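Long-range contact in berberine bridge enzyme-like protein (Arabidopsis thaliana, PDB 5D79), which acts as an FAD-dependent oxidoreductase of the berberine bridge enzyme family and takes part in adaptation to salt stress: residues V247-Q259 and G330-F343. Sequence-based numbering, arbitrary orientation.
Sequences VDVPSTITVFKVQ and GCEEMSWIESVLWF
Val249 touches Trp336 through CG2, which lies 4.1 Å from Trp336 CB. The Trp336 ring packs edge-to-face with Tyr157. One water joins the two backbones here: it donates to Pro250 O and accepts from Trp336 N. At Thr252, CG2 rests against the carboxylate of Glu333, whose OE2 is held by Val310 N. Ile253 pairs with Met334 by two backbone bonds, and Ile253 N meets Met334 O at 2.8 Å. Ile253 CG1 sits between backbone N and carbonyl carbon (chi1 51°), which brings Ile253 CD1 to 3.7 Å from Ser339 CB. Strand 331-334 is an outermost strand of the seven-stranded antiparallel sheet, beside strand 253-260. Ser335 then caps helix 336-343 in a capping box with Glu338. The helix runs alongside strand 253-259, nearly parallel to it at 16°. Thr254, on the opposite face, gives OG1 to Gly308 O. Val255 pairs with Glu332 and points at the helix. Its CG1 meets Ser339 CB, while Val255 CG2 lies over the centre of the Trp342 ring system, 3.5 Å from Trp342 CE2, as a CH-pi contact. Phe256 turns to the Thr254 face, where its CB lies 4.0 Å from Cys331 SG. Lys257 N bonds to Gly330 O at 3.1 Å. The lysine chain bends at chi3 (-62°) and carries NZ over the other face of Trp342, in an off-centre cation-pi contact 4.7 Å from the six-membered ring centroid. Replacing Trp342 by an alanine would probably open a gap beside Val255 and leave the Lys257 ammonium without its aromatic partner.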
ATOM      1  N   VAL A 247     -18.471   3.336   4.542  1.00 19.18           N
ATOM      2  CA  VAL A 247     -18.656   4.762   4.773  1.00 17.04           C
ATOM      3  C   VAL A 247     -19.613   5.331   3.747  1.00 18.73           C
ATOM      4  O   VAL A 247     -19.806   4.760   2.679  1.00 18.48           O
ATOM      5  CB  VAL A 247     -17.317   5.531   4.735  1.00 12.99           C
ATOM      6  CG1 VAL A 247     -16.399   5.047   5.862  1.00 12.84           C
ATOM      7  CG2 VAL A 247     -16.648   5.387   3.386  1.00 12.39           C
ATOM      8  N   ASP A 248     -20.223   6.460   4.076  1.00 20.33           N
ATOM      9  CA  ASP A 248     -21.293   6.989   3.247  1.00 21.29           C
ATOM     10  C   ASP A 248     -20.747   7.901   2.173  1.00 14.33           C
ATOM     11  O   ASP A 248     -19.821   8.668   2.398  1.00 16.60           O
ATOM     12  CB  ASP A 248     -22.325   7.738   4.096  1.00 22.54           C
ATOM     13  CG  ASP A 248     -22.895   6.885   5.216  1.00 24.44           C
ATOM     14  OD1 ASP A 248     -23.640   5.935   4.924  1.00 23.89           O
ATOM     15  OD2 ASP A 248     -22.607   7.172   6.397  1.00 31.82           O
ATOM     16  N   VAL A 249     -21.332   7.789   0.996  1.00 14.55           N
ATOM     17  CA  VAL A 249     -21.027   8.676  -0.100  1.00 14.68           C
ATOM     18  C   VAL A 249     -22.328   9.020  -0.768  1.00 17.82           C
ATOM     19  O   VAL A 249     -23.271   8.229  -0.760  1.00 19.55           O
ATOM     20  CB  VAL A 249     -20.050   8.046  -1.154  1.00 19.07           C
ATOM     21  CG1 VAL A 249     -18.625   7.990  -0.628  1.00 19.14           C
ATOM     22  CG2 VAL A 249     -20.512   6.673  -1.601  1.00 13.87           C
ATOM     23  N   PRO A 250     -22.401  10.211  -1.349  1.00 20.84           N
ATOM     24  CA  PRO A 250     -23.550  10.523  -2.197  1.00 24.39           C
ATOM     25  C   PRO A 250     -23.552   9.702  -3.491  1.00 15.60           C
ATOM     26  O   PRO A 250     -22.506   9.344  -4.013  1.00 16.26           O
ATOM     27  CB  PRO A 250     -23.374  12.018  -2.484  1.00 24.66           C
ATOM     28  CG  PRO A 250     -22.535  12.508  -1.356  1.00 26.59           C
ATOM     29  CD  PRO A 250     -21.582  11.391  -1.072  1.00 20.88           C
ATOM     30  N   SER A 251     -24.741   9.415  -3.999  1.00 16.49           N
ATOM     31  CA  SER A 251     -24.889   8.714  -5.254  1.00 26.68           C
ATOM     32  C   SER A 251     -24.243   9.513  -6.395  1.00 28.45           C
ATOM     33  O   SER A 251     -23.898   8.961  -7.439  1.00 27.31           O
ATOM     34  CB  SER A 251     -26.372   8.451  -5.530  1.00 28.63           C
ATOM     35  OG  SER A 251     -27.008   7.904  -4.381  1.00 33.88           O
ATOM     36  N   THR A 252     -24.066  10.815  -6.186  1.00 30.04           N
ATOM     37  CA  THR A 252     -23.371  11.658  -7.156  1.00 27.58           C
ATOM     38  C   THR A 252     -22.159  12.349  -6.548  1.00 21.28           C
ATOM     39  O   THR A 252     -22.287  13.139  -5.609  1.00 20.20           O
ATOM     40  CB  THR A 252     -24.298  12.744  -7.735  1.00 34.51           C
ATOM     41  OG1 THR A 252     -25.199  12.150  -8.676  1.00 33.90           O
ATOM     42  CG2 THR A 252     -23.482  13.838  -8.428  1.00 36.70           C
ATOM     43  N   ILE A 253     -20.987  12.061  -7.097  1.00 17.39           N
ATOM     44  CA  ILE A 253     -19.785  12.800  -6.739  1.00 14.39           C
ATOM     45  C   ILE A 253     -19.172  13.446  -7.984  1.00 14.42           C
ATOM     46  O   ILE A 253     -19.691  13.303  -9.097  1.00 15.26           O
ATOM     47  CB  ILE A 253     -18.772  11.893  -6.027  1.00 15.47           C
ATOM     48  CG1 ILE A 253     -18.509  10.608  -6.822  1.00 20.55           C
ATOM     49  CG2 ILE A 253     -19.323  11.517  -4.664  1.00 14.96           C
ATOM     50  CD1 ILE A 253     -17.525  10.714  -7.983  1.00 18.51           C
ATOM     51  N   THR A 254     -18.075  14.168  -7.792  1.00 15.64           N
ATOM     52  CA  THR A 254     -17.475  14.903  -8.895  1.00 16.05           C
ATOM     53  C   THR A 254     -15.974  14.677  -8.959  1.00 16.06           C
ATOM     54  O   THR A 254     -15.264  14.949  -7.985  1.00 15.14           O
ATOM     55  CB  THR A 254     -17.743  16.423  -8.776  1.00 16.02           C
ATOM     56  OG1 THR A 254     -19.148  16.669  -8.666  1.00 17.91           O
ATOM     57  CG2 THR A 254     -17.214  17.154  -9.989  1.00 15.16           C
ATOM     58  N   VAL A 255     -15.498  14.192 -10.110  1.00 15.67           N
ATOM     59  CA  VAL A 255     -14.062  14.172 -10.397  1.00 16.41           C
ATOM     60  C   VAL A 255     -13.673  15.321 -11.346  1.00 18.44           C
ATOM     61  O   VAL A 255     -14.522  15.896 -12.026  1.00 16.06           O
ATOM     62  CB  VAL A 255     -13.602  12.827 -11.008  1.00 13.26           C
ATOM     63  CG1 VAL A 255     -13.905  11.675 -10.055  1.00 12.37           C
ATOM     64  CG2 VAL A 255     -14.225  12.600 -12.401  1.00 14.50           C
ATOM     65  N   PHE A 256     -12.382  15.652 -11.373  1.00 18.79           N
ATOM     66  CA  PHE A 256     -11.858  16.704 -12.250  1.00 17.78           C
ATOM     67  C   PHE A 256     -10.389  16.488 -12.617  1.00 16.32           C
ATOM     68  O   PHE A 256      -9.622  15.868 -11.880  1.00 14.23           O
ATOM     69  CB  PHE A 256     -12.029  18.087 -11.606  1.00 18.97           C
ATOM     70  CG  PHE A 256     -11.227  18.290 -10.333  1.00 22.55           C
ATOM     71  CD1 PHE A 256     -11.761  17.949  -9.097  1.00 22.32           C
ATOM     72  CD2 PHE A 256      -9.951  18.853 -10.374  1.00 19.46           C
ATOM     73  CE1 PHE A 256     -11.037  18.149  -7.944  1.00 24.17           C
ATOM     74  CE2 PHE A 256      -9.225  19.056  -9.219  1.00 19.42           C
ATOM     75  CZ  PHE A 256      -9.766  18.703  -8.005  1.00 20.80           C
ATOM     76  N   LYS A 257     -10.001  17.007 -13.770  1.00 18.14           N
ATOM     77  CA  LYS A 257      -8.631  16.889 -14.219  1.00 17.86           C
ATOM     78  C   LYS A 257      -8.246  18.200 -14.863  1.00 19.51           C
ATOM     79  O   LYS A 257      -9.012  18.768 -15.645  1.00 22.52           O
ATOM     80  CB  LYS A 257      -8.474  15.719 -15.194  1.00 20.21           C
ATOM     81  CG  LYS A 257      -7.056  15.483 -15.695  1.00 26.36           C
ATOM     82  CD  LYS A 257      -6.955  14.189 -16.501  1.00 33.13           C
ATOM     83  CE  LYS A 257      -7.298  12.969 -15.632  1.00 38.50           C
ATOM     84  NZ  LYS A 257      -7.315  11.655 -16.360  1.00 39.17           N
ATOM     85  N   VAL A 258      -7.076  18.705 -14.496  1.00 16.60           N
ATOM     86  CA  VAL A 258      -6.510  19.867 -15.155  1.00 19.60           C
ATOM     87  C   VAL A 258      -5.058  19.568 -15.496  1.00 21.04           C
ATOM     88  O   VAL A 258      -4.304  19.085 -14.660  1.00 20.56           O
ATOM     89  CB  VAL A 258      -6.609  21.128 -14.285  1.00 21.73           C
ATOM     90  CG1 VAL A 258      -5.740  22.242 -14.855  1.00 21.54           C
ATOM     91  CG2 VAL A 258      -8.059  21.574 -14.164  1.00 21.45           C
ATOM     92  N   GLN A 259      -4.682  19.837 -16.737  1.00 20.90           N
ATOM     93  CA  GLN A 259      -3.336  19.573 -17.207  1.00 26.31           C
ATOM     94  C   GLN A 259      -2.578  20.883 -17.426  1.00 27.75           C
ATOM     95  O   GLN A 259      -3.117  21.841 -17.974  1.00 24.71           O
ATOM     96  CB  GLN A 259      -3.380  18.751 -18.503  1.00 29.93           C
ATOM     97  CG  GLN A 259      -2.040  18.227 -18.945  1.00 35.18           C
ATOM     98  CD  GLN A 259      -1.856  18.303 -20.442  1.00 42.18           C
ATOM     99  OE1 GLN A 259      -2.487  19.119 -21.115  1.00 45.39           O
ATOM    100  NE2 GLN A 259      -0.989  17.452 -20.976  1.00 42.05           N
ATOM    101  N   GLY A 330     -13.709  20.703 -17.181  1.00 21.42           N
ATOM    102  CA  GLY A 330     -12.682  19.881 -16.575  1.00 20.50           C
ATOM    103  C   GLY A 330     -13.278  18.905 -15.587  1.00 22.04           C
ATOM    104  O   GLY A 330     -12.573  18.059 -15.050  1.00 20.06           O
ATOM    105  N   CYS A 331     -14.587  19.016 -15.371  1.00 24.29           N
ATOM    106  CA  CYS A 331     -15.281  18.234 -14.357  1.00 13.77           C
ATOM    107  C   CYS A 331     -16.208  17.160 -14.906  1.00 14.01           C
ATOM    108  O   CYS A 331     -16.753  17.290 -15.988  1.00 21.64           O
ATOM    109  CB  CYS A 331     -16.094  19.152 -13.473  1.00 14.03           C
ATOM    110  SG  CYS A 331     -15.142  20.422 -12.686  1.00 18.34           S
ATOM    111  N   GLU A 332     -16.411  16.113 -14.124  1.00 15.50           N
ATOM    112  CA  GLU A 332     -17.337  15.066 -14.498  1.00 17.13           C
ATOM    113  C   GLU A 332     -18.055  14.498 -13.275  1.00 21.23           C
ATOM    114  O   GLU A 332     -17.410  13.965 -12.366  1.00 24.74           O
ATOM    115  CB  GLU A 332     -16.614  13.937 -15.239  1.00 16.65           C
ATOM    116  CG  GLU A 332     -17.587  12.925 -15.812  1.00 21.05           C
ATOM    117  CD  GLU A 332     -16.961  11.995 -16.820  1.00 25.18           C
ATOM    118  OE1 GLU A 332     -15.744  12.098 -17.078  1.00 27.43           O
ATOM    119  OE2 GLU A 332     -17.700  11.153 -17.356  1.00 30.40           O
ATOM    120  N   GLU A 333     -19.383  14.614 -13.261  1.00 18.41           N
ATOM    121  CA  GLU A 333     -20.194  14.003 -12.218  1.00 16.73           C
ATOM    122  C   GLU A 333     -20.402  12.528 -12.526  1.00 14.59           C
ATOM    123  O   GLU A 333     -20.734  12.162 -13.643  1.00 15.04           O
ATOM    124  CB  GLU A 333     -21.546  14.725 -12.074  1.00 16.18           C
ATOM    125  CG  GLU A 333     -21.473  16.044 -11.283  1.00 19.79           C
ATOM    126  CD  GLU A 333     -22.842  16.632 -10.940  1.00 23.58           C
ATOM    127  OE1 GLU A 333     -23.821  16.304 -11.640  1.00 25.31           O
ATOM    128  OE2 GLU A 333     -22.937  17.422  -9.969  1.00 22.52           O
ATOM    129  N   MET A 334     -20.189  11.681 -11.527  1.00 22.46           N
ATOM    130  CA  MET A 334     -20.372  10.237 -11.678  1.00 20.43           C
ATOM    131  C   MET A 334     -20.570   9.631 -10.294  1.00 21.79           C
ATOM    132  O   MET A 334     -20.571  10.360  -9.303  1.00 21.86           O
ATOM    133  CB  MET A 334     -19.169   9.593 -12.381  1.00 16.04           C
ATOM    134  CG  MET A 334     -17.849   9.751 -11.619  1.00 15.33           C
ATOM    135  SD  MET A 334     -16.430   9.102 -12.512  1.00 15.09           S
ATOM    136  CE  MET A 334     -16.459  10.108 -13.975  1.00 18.07           C
ATOM    137  N   SER A 335     -20.740   8.312 -10.220  1.00 21.12           N
ATOM    138  CA  SER A 335     -20.849   7.642  -8.921  1.00 20.71           C
ATOM    139  C   SER A 335     -19.454   7.429  -8.321  1.00 18.71           C
ATOM    140  O   SER A 335     -18.454   7.555  -9.016  1.00 16.88           O
ATOM    141  CB  SER A 335     -21.591   6.314  -9.061  1.00 18.76           C
ATOM    142  OG  SER A 335     -20.804   5.378  -9.773  1.00 18.00           O
ATOM    143  N   TRP A 336     -19.375   7.120  -7.033  1.00 16.65           N
ATOM    144  CA  TRP A 336     -18.066   6.898  -6.442  1.00 15.05           C
ATOM    145  C   TRP A 336     -17.405   5.677  -7.072  1.00 14.74           C
ATOM    146  O   TRP A 336     -16.219   5.698  -7.379  1.00 17.87           O
ATOM    147  CB  TRP A 336     -18.152   6.737  -4.919  1.00 16.81           C
ATOM    148  CG  TRP A 336     -16.917   6.133  -4.364  1.00 16.20           C
ATOM    149  CD1 TRP A 336     -15.747   6.773  -4.050  1.00 11.33           C
ATOM    150  CD2 TRP A 336     -16.704   4.743  -4.090  1.00 18.97           C
ATOM    151  NE1 TRP A 336     -14.821   5.864  -3.595  1.00 12.65           N
ATOM    152  CE2 TRP A 336     -15.380   4.610  -3.613  1.00 15.90           C
ATOM    153  CE3 TRP A 336     -17.505   3.592  -4.208  1.00 14.63           C
ATOM    154  CZ2 TRP A 336     -14.841   3.376  -3.246  1.00 16.51           C
ATOM    155  CZ3 TRP A 336     -16.966   2.370  -3.845  1.00 17.33           C
ATOM    156  CH2 TRP A 336     -15.645   2.270  -3.369  1.00 17.19           C
ATOM    157  N   ILE A 337     -18.171   4.618  -7.288  1.00 14.48           N
ATOM    158  CA  ILE A 337     -17.588   3.424  -7.856  1.00 13.26           C
ATOM    159  C   ILE A 337     -17.079   3.720  -9.274  1.00 22.79           C
ATOM    160  O   ILE A 337     -16.081   3.152  -9.712  1.00 22.86           O
ATOM    161  CB  ILE A 337     -18.594   2.228  -7.862  1.00 21.18           C
ATOM    162  CG1 ILE A 337     -17.896   0.940  -8.320  1.00 19.59           C
ATOM    163  CG2 ILE A 337     -19.832   2.517  -8.723  1.00 23.64           C
ATOM    164  CD1 ILE A 337     -16.709   0.556  -7.443  1.00 18.24           C
ATOM    165  N   GLU A 338     -17.741   4.621  -9.990  1.00 20.63           N
ATOM    166  CA  GLU A 338     -17.261   4.982 -11.316  1.00 18.75           C
ATOM    167  C   GLU A 338     -15.968   5.799 -11.206  1.00 19.72           C
ATOM    168  O   GLU A 338     -15.102   5.732 -12.085  1.00 17.51           O
ATOM    169  CB  GLU A 338     -18.341   5.738 -12.094  1.00 20.36           C
ATOM    170  CG  GLU A 338     -19.429   4.818 -12.643  1.00 22.78           C
ATOM    171  CD  GLU A 338     -20.539   5.560 -13.372  1.00 31.07           C
ATOM    172  OE1 GLU A 338     -20.893   6.687 -12.964  1.00 32.02           O
ATOM    173  OE2 GLU A 338     -21.064   5.009 -14.360  1.00 34.27           O
ATOM    174  N   SER A 339     -15.827   6.543 -10.110  1.00 20.07           N
ATOM    175  CA  SER A 339     -14.626   7.346  -9.875  1.00 19.54           C
ATOM    176  C   SER A 339     -13.419   6.447  -9.572  1.00 20.04           C
ATOM    177  O   SER A 339     -12.275   6.832  -9.810  1.00 20.98           O
ATOM    178  CB  SER A 339     -14.849   8.338  -8.735  1.00 14.47           C
ATOM    179  OG  SER A 339     -14.709   7.710  -7.477  1.00 15.84           O
ATOM    180  N   VAL A 340     -13.688   5.253  -9.051  1.00 17.82           N
ATOM    181  CA  VAL A 340     -12.656   4.236  -8.860  1.00 17.10           C
ATOM    182  C   VAL A 340     -12.051   3.806 -10.210  1.00 16.06           C
ATOM    183  O   VAL A 340     -10.834   3.735 -10.365  1.00 16.96           O
ATOM    184  CB  VAL A 340     -13.226   2.989  -8.111  1.00 14.85           C
ATOM    185  CG1 VAL A 340     -12.225   1.850  -8.106  1.00 11.84           C
ATOM    186  CG2 VAL A 340     -13.645   3.347  -6.685  1.00 16.60           C
ATOM    187  N   LEU A 341     -12.899   3.517 -11.186  1.00 15.63           N
ATOM    188  CA  LEU A 341     -12.410   3.187 -12.519  1.00 18.25           C
ATOM    189  C   LEU A 341     -11.658   4.377 -13.088  1.00 18.96           C
ATOM    190  O   LEU A 341     -10.665   4.232 -13.792  1.00 15.64           O
ATOM    191  CB  LEU A 341     -13.559   2.801 -13.461  1.00 17.95           C
ATOM    192  CG  LEU A 341     -14.082   1.365 -13.481  1.00 23.19           C
ATOM    193  CD1 LEU A 341     -14.760   1.041 -12.184  1.00 27.02           C
ATOM    194  CD2 LEU A 341     -15.056   1.196 -14.615  1.00 26.50           C
ATOM    195  N   TRP A 342     -12.156   5.562 -12.779  1.00 17.82           N
ATOM    196  CA  TRP A 342     -11.581   6.781 -13.301  1.00 15.24           C
ATOM    197  C   TRP A 342     -10.142   6.895 -12.834  1.00 16.22           C
ATOM    198  O   TRP A 342      -9.223   7.011 -13.635  1.00 16.78           O
ATOM    199  CB  TRP A 342     -12.407   7.978 -12.841  1.00 15.55           C
ATOM    200  CG  TRP A 342     -12.166   9.255 -13.582  1.00 17.19           C
ATOM    201  CD1 TRP A 342     -12.742   9.652 -14.769  1.00 17.76           C
ATOM    202  CD2 TRP A 342     -11.317  10.323 -13.173  1.00 13.73           C
ATOM    203  NE1 TRP A 342     -12.285  10.900 -15.116  1.00 15.83           N
ATOM    204  CE2 TRP A 342     -11.412  11.334 -14.153  1.00 15.74           C
ATOM    205  CE3 TRP A 342     -10.479  10.524 -12.072  1.00 15.91           C
ATOM    206  CZ2 TRP A 342     -10.697  12.528 -14.062  1.00 19.31           C
ATOM    207  CZ3 TRP A 342      -9.767  11.710 -11.984  1.00 14.63           C
ATOM    208  CH2 TRP A 342      -9.883  12.697 -12.971  1.00 14.25           C
ATOM    209  N   PHE A 343      -9.948   6.830 -11.525  1.00 15.53           N
ATOM    210  CA  PHE A 343      -8.614   6.984 -10.970  1.00 17.37           C
ATOM    211  C   PHE A 343      -7.732   5.800 -11.340  1.00 20.45           C
ATOM    212  O   PHE A 343      -6.516   5.937 -11.395  1.00 28.01           O
ATOM    213  CB  PHE A 343      -8.674   7.162  -9.454  1.00 13.69           C
ATOM    214  CG  PHE A 343      -8.871   8.583  -9.027  1.00 11.98           C
ATOM    215  CD1 PHE A 343      -7.812   9.467  -9.028  1.00 11.45           C
ATOM    216  CD2 PHE A 343     -10.119   9.035  -8.629  1.00 14.56           C
ATOM    217  CE1 PHE A 343      -7.987  10.767  -8.639  1.00 14.09           C
ATOM    218  CE2 PHE A 343     -10.303  10.331  -8.240  1.00 11.34           C
ATOM    219  CZ  PHE A 343      -9.234  11.202  -8.245  1.00 15.07           C
TER
HETATM  220  O   HOH W   1     -21.777   7.036  -5.147  1.00 20.09           O